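Local coordinates for protein argininosuccinate lyase (Chelativorans sp., PDB 6RXA) that acts as a C-N lyase of the aspartase/fumarase superfamily, known as EDDS lyase, and probably releases fumarate by breaking the carbon-nitrogen bond of N-substituted aspartates, at residues N182-I193 against H237-F248. The protein carries 2 engineered substitutions. Sequence-based numbering, arbitrary orientation.
Sequences NLDRYRELYARI and HVAEHAFVNAVF. With NA (sodium ion), chain F.
Tyr186 on Val244 and Arg192 on Glu240 join two helices of the long helical bundle at the core of the aspartase/fumarase fold: the axes of 182-193, on helix 168-193, and 237-248, on helix 236-262, run nearly antiparallel and come within 10.0 Å. With CG1 opposite the backbone N (chi1 -175°), Val244 turns that methyl onto the centre of the Tyr186 ring in a CH-pi contact, 3.4 Å from CG1 to the centroid and 9° off the normal. At the ring edge, Tyr186 OH donates to Asn245 OD1 (2.8 Å) from slightly outside the amide's carbonyl plane. A phenylalanine in place of Tyr186 would probably leave the buried Asn245 OD1 without this donor. Leu189 wedges in next, its CD2 3.5 Å from His241 CA and its CD1 against the carboxylate carbon of Glu240. Arg192, bent at its third torsion, grips Glu240 side-on: NE meets OE1 at 3.0 Å and NH2 meets OE2 at 2.8 Å, the latter nearly straight at 173°. Both oxygens use syn lone pairs and the two groups lie almost coplanar, so the carboxylate is held against rotation. Glu240 OE1 also takes Arg185 of the second subunit. A water donates to Glu240 OE2 and to Arg185 O and also binds sodium, a metal ligated by Glu188 OE1 and by Glu188 of the second subunit. The contact is thus buried at a subunit interface, with helix 112-147 touching Tyr186 and His237, helix 329-348 covering Tyr186, Asn245 and Phe248, and helix 303-314 against Val238, Ala242 and Phe243.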
loop_
_atom_site.group_PDB
_atom_site.type_symbol
_atom_site.label_atom_id
_atom_site.label_comp_id
_atom_site.label_asym_id
_atom_site.label_seq_id
_atom_site.Cartn_x
_atom_site.Cartn_y
_atom_site.Cartn_z
ATOM N N ASN A 182 14.997 -4.919 15.405
ATOM C CA ASN A 182 13.547 -4.831 15.551
ATOM C C ASN A 182 13.135 -4.621 17.005
ATOM O O ASN A 182 12.180 -3.885 17.281
ATOM C CB ASN A 182 12.876 -6.054 14.925
ATOM C CG ASN A 182 12.777 -5.931 13.412
ATOM O OD1 ASN A 182 12.382 -4.885 12.897
ATOM N ND2 ASN A 182 13.169 -6.977 12.696
ATOM N N LEU A 183 13.861 -5.222 17.952
ATOM C CA LEU A 183 13.568 -4.964 19.361
ATOM C C LEU A 183 13.837 -3.501 19.709
ATOM O O LEU A 183 13.064 -2.886 20.447
ATOM C CB LEU A 183 14.364 -5.919 20.248
ATOM C CG LEU A 183 13.790 -7.341 20.283
ATOM C CD1 LEU A 183 14.805 -8.318 20.820
ATOM C CD2 LEU A 183 12.495 -7.425 21.107
ATOM N N ASP A 184 14.913 -2.921 19.176
ATOM C CA ASP A 184 15.124 -1.488 19.341
ATOM C C ASP A 184 13.952 -0.694 18.759
ATOM O O ASP A 184 13.459 0.250 19.389
ATOM C CB ASP A 184 16.429 -1.048 18.684
ATOM C CG ASP A 184 17.665 -1.405 19.492
ATOM O OD1 ASP A 184 17.593 -1.524 20.738
ATOM O OD2 ASP A 184 18.740 -1.533 18.858
ATOM N N ARG A 185 13.493 -1.047 17.550
ATOM C CA ARG A 185 12.379 -0.303 16.960
ATOM C C ARG A 185 11.158 -0.339 17.874
ATOM O O ARG A 185 10.471 0.673 18.066
ATOM C CB ARG A 185 11.983 -0.878 15.597
ATOM C CG ARG A 185 12.937 -0.615 14.456
ATOM C CD ARG A 185 12.377 -1.177 13.088
ATOM N NE ARG A 185 13.379 -0.816 12.115
ATOM C CZ ARG A 185 14.374 -1.595 11.721
ATOM N NH1 ARG A 185 14.439 -2.880 12.075
ATOM N NH2 ARG A 185 15.288 -1.085 10.925
ATOM N N TYR A 186 10.856 -1.515 18.432
ATOM C CA TYR A 186 9.690 -1.652 19.290
ATOM C C TYR A 186 9.854 -0.910 20.618
ATOM O O TYR A 186 8.898 -0.299 21.098
ATOM C CB TYR A 186 9.412 -3.128 19.553
ATOM C CG TYR A 186 8.615 -3.861 18.503
ATOM C CD1 TYR A 186 7.343 -3.428 18.125
ATOM C CD2 TYR A 186 9.110 -5.021 17.920
ATOM C CE1 TYR A 186 6.602 -4.124 17.189
ATOM C CE2 TYR A 186 8.366 -5.723 16.984
ATOM C CZ TYR A 186 7.125 -5.270 16.620
ATOM O OH TYR A 186 6.402 -5.984 15.690
ATOM N N ARG A 187 11.036 -0.957 21.242
ATOM C CA ARG A 187 11.232 -0.211 22.488
ATOM C C ARG A 187 11.188 1.298 22.252
ATOM O O ARG A 187 10.675 2.056 23.089
ATOM C CB ARG A 187 12.553 -0.601 23.138
ATOM C CG ARG A 187 12.576 -2.010 23.725
ATOM C CD ARG A 187 13.891 -2.312 24.453
ATOM N NE ARG A 187 15.020 -2.425 23.537
ATOM C CZ ARG A 187 15.618 -3.568 23.205
ATOM N NH1 ARG A 187 15.229 -4.735 23.720
ATOM N NH2 ARG A 187 16.632 -3.539 22.359
ATOM N N GLU A 188 11.740 1.754 21.125
ATOM C CA GLU A 188 11.633 3.165 20.763
ATOM C C GLU A 188 10.180 3.577 20.608
ATOM O O GLU A 188 9.772 4.648 21.081
ATOM C CB GLU A 188 12.398 3.408 19.460
ATOM C CG GLU A 188 13.911 3.262 19.600
ATOM C CD GLU A 188 14.619 3.035 18.275
ATOM O OE1 GLU A 188 13.975 3.164 17.220
ATOM O OE2 GLU A 188 15.825 2.708 18.309
ATOM N N LEU A 189 9.387 2.738 19.938
ATOM C CA LEU A 189 7.960 2.988 19.795
ATOM C C LEU A 189 7.269 3.009 21.155
ATOM O O LEU A 189 6.395 3.849 21.405
ATOM C CB LEU A 189 7.369 1.898 18.908
ATOM C CG LEU A 189 5.847 1.807 18.900
ATOM C CD1 LEU A 189 5.201 3.036 18.286
ATOM C CD2 LEU A 189 5.408 0.563 18.143
ATOM N N TYR A 190 7.646 2.092 22.048
ATOM C CA TYR A 190 6.996 2.021 23.351
ATOM C C TYR A 190 7.053 3.367 24.056
ATOM O O TYR A 190 6.083 3.783 24.704
ATOM C CB TYR A 190 7.649 0.931 24.200
ATOM C CG TYR A 190 6.909 0.660 25.501
ATOM C CD1 TYR A 190 5.833 -0.210 25.530
ATOM C CD2 TYR A 190 7.292 1.277 26.693
ATOM C CE1 TYR A 190 5.162 -0.471 26.716
ATOM C CE2 TYR A 190 6.625 1.024 27.882
ATOM C CZ TYR A 190 5.562 0.143 27.884
ATOM O OH TYR A 190 4.890 -0.123 29.060
ATOM N N ALA A 191 8.173 4.078 23.927
ATOM C CA ALA A 191 8.302 5.348 24.633
ATOM C C ALA A 191 7.303 6.385 24.133
ATOM O O ALA A 191 6.928 7.296 24.892
ATOM C CB ALA A 191 9.731 5.883 24.493
ATOM N N ARG A 192 6.903 6.286 22.858
ATOM C CA ARG A 192 5.898 7.186 22.303
ATOM C C ARG A 192 4.475 6.709 22.593
ATOM O O ARG A 192 3.576 7.543 22.750
ATOM C CB ARG A 192 6.118 7.397 20.804
ATOM C CG ARG A 192 7.227 8.407 20.497
ATOM C CD ARG A 192 7.457 8.601 18.983
ATOM N NE ARG A 192 8.117 7.469 18.344
ATOM C CZ ARG A 192 9.434 7.270 18.354
ATOM N NH1 ARG A 192 10.234 8.125 18.982
ATOM N NH2 ARG A 192 9.951 6.221 17.746
ATOM N N ILE A 193 4.242 5.391 22.650
ATOM C CA ILE A 193 2.915 4.879 22.994
ATOM C C ILE A 193 2.591 5.189 24.447
ATOM O O ILE A 193 1.452 5.531 24.782
ATOM C CB ILE A 193 2.830 3.366 22.714
ATOM C CG1 ILE A 193 2.747 3.107 21.213
ATOM C CG2 ILE A 193 1.616 2.748 23.408
ATOM C CD1 ILE A 193 2.655 1.671 20.819
ATOM N N HIS A 237 1.816 7.209 16.433
ATOM C CA HIS A 237 2.198 5.991 17.145
ATOM C C HIS A 237 1.435 4.777 16.638
ATOM O O HIS A 237 1.960 3.655 16.681
ATOM C CB HIS A 237 1.970 6.178 18.649
ATOM C CG HIS A 237 0.561 6.542 19.014
ATOM N ND1 HIS A 237 0.001 7.754 18.674
ATOM C CD2 HIS A 237 -0.394 5.863 19.696
ATOM C CE1 HIS A 237 -1.242 7.803 19.119
ATOM N NE2 HIS A 237 -1.503 6.674 19.757
ATOM N N VAL A 238 0.200 4.968 16.168
ATOM C CA VAL A 238 -0.571 3.859 15.611
ATOM C C VAL A 238 0.016 3.433 14.270
ATOM O O VAL A 238 0.216 2.239 14.002
ATOM C CB VAL A 238 -2.058 4.253 15.506
ATOM C CG1 VAL A 238 -2.899 3.109 14.998
ATOM C CG2 VAL A 238 -2.571 4.733 16.868
ATOM N N ALA A 239 0.309 4.412 13.409
ATOM C CA ALA A 239 0.997 4.127 12.157
ATOM C C ALA A 239 2.343 3.461 12.411
ATOM O O ALA A 239 2.704 2.497 11.721
ATOM C CB ALA A 239 1.186 5.421 11.364
ATOM N N GLU A 240 3.091 3.948 13.409
ATOM C CA GLU A 240 4.411 3.395 13.683
ATOM C C GLU A 240 4.324 1.963 14.197
ATOM O O GLU A 240 5.143 1.118 13.820
ATOM C CB GLU A 240 5.179 4.287 14.654
ATOM C CG GLU A 240 6.601 3.847 14.887
ATOM C CD GLU A 240 7.341 4.709 15.890
ATOM O OE1 GLU A 240 6.834 5.765 16.288
ATOM O OE2 GLU A 240 8.450 4.322 16.283
ATOM N N HIS A 241 3.339 1.666 15.041
ATOM C CA HIS A 241 3.131 0.291 15.497
ATOM C C HIS A 241 2.837 -0.632 14.315
ATOM O O HIS A 241 3.426 -1.718 14.191
ATOM C CB HIS A 241 2.003 0.307 16.531
ATOM C CG HIS A 241 1.906 -0.932 17.352
ATOM N ND1 HIS A 241 1.255 -0.958 18.567
ATOM C CD2 HIS A 241 2.354 -2.191 17.133
ATOM C CE1 HIS A 241 1.314 -2.182 19.065
ATOM N NE2 HIS A 241 1.972 -2.949 18.214
ATOM N N ALA A 242 1.976 -0.192 13.403
ATOM C CA ALA A 242 1.701 -0.968 12.201
ATOM C C ALA A 242 2.962 -1.164 11.367
ATOM O O ALA A 242 3.192 -2.255 10.815
ATOM C CB ALA A 242 0.609 -0.288 11.376
ATOM N N PHE A 243 3.796 -0.127 11.259
ATOM C CA PHE A 243 5.015 -0.267 10.478
ATOM C C PHE A 243 5.992 -1.261 11.102
ATOM O O PHE A 243 6.567 -2.106 10.399
ATOM C CB PHE A 243 5.749 1.054 10.288
ATOM C CG PHE A 243 7.120 0.839 9.744
ATOM C CD1 PHE A 243 7.292 0.428 8.421
ATOM C CD2 PHE A 243 8.230 0.958 10.546
ATOM C CE1 PHE A 243 8.535 0.172 7.921
ATOM C CE2 PHE A 243 9.492 0.705 10.038
ATOM C CZ PHE A 243 9.641 0.295 8.723
ATOM N N VAL A 244 6.270 -1.136 12.408
ATOM C CA VAL A 244 7.261 -2.038 12.985
ATOM C C VAL A 244 6.779 -3.481 12.838
ATOM O O VAL A 244 7.558 -4.385 12.508
ATOM C CB VAL A 244 7.631 -1.675 14.435
ATOM C CG1 VAL A 244 8.758 -2.605 14.908
ATOM C CG2 VAL A 244 8.071 -0.229 14.529
ATOM N N ASN A 245 5.475 -3.708 13.031
ATOM C CA ASN A 245 4.926 -5.040 12.797
ATOM C C ASN A 245 5.218 -5.496 11.370
ATOM O O ASN A 245 5.637 -6.637 11.139
ATOM C CB ASN A 245 3.417 -5.049 13.029
ATOM C CG ASN A 245 3.014 -4.997 14.488
ATOM O OD1 ASN A 245 3.843 -4.921 15.406
ATOM N ND2 ASN A 245 1.699 -5.029 14.710
ATOM N N ALA A 246 4.985 -4.623 10.388
ATOM C CA ALA A 246 5.167 -5.020 8.998
ATOM C C ALA A 246 6.632 -5.314 8.684
ATOM O O ALA A 246 6.942 -6.281 7.980
ATOM C CB ALA A 246 4.638 -3.958 8.044
ATOM N N VAL A 247 7.550 -4.458 9.144
ATOM C CA VAL A 247 8.960 -4.683 8.800
ATOM C C VAL A 247 9.522 -5.901 9.530
ATOM O O VAL A 247 10.225 -6.728 8.933
ATOM C CB VAL A 247 9.823 -3.412 8.958
ATOM C CG1 VAL A 247 10.147 -3.121 10.413
ATOM C CG2 VAL A 247 11.115 -3.563 8.132
ATOM N N PHE A 248 9.209 -6.043 10.824
ATOM C CA PHE A 248 9.572 -7.243 11.561
ATOM C C PHE A 248 9.045 -8.495 10.862
ATOM O O PHE A 248 9.782 -9.463 10.637
ATOM C CB PHE A 248 9.047 -7.166 13.005
ATOM C CG PHE A 248 8.941 -8.515 13.649
ATOM C CD1 PHE A 248 10.078 -9.249 13.930
ATOM C CD2 PHE A 248 7.715 -9.084 13.895
ATOM C CE1 PHE A 248 9.999 -10.506 14.453
ATOM C CE2 PHE A 248 7.621 -10.344 14.427
ATOM C CZ PHE A 248 8.754 -11.067 14.718
HETATM NA NA NA F . 12.414 4.330 16.056
HETATM O O HOH W 1 12.781 -7.537 9.824
HETATM O O HOH W 2 10.594 2.795 16.160
HETATM O O HOH W 3 12.644 5.310 13.897
#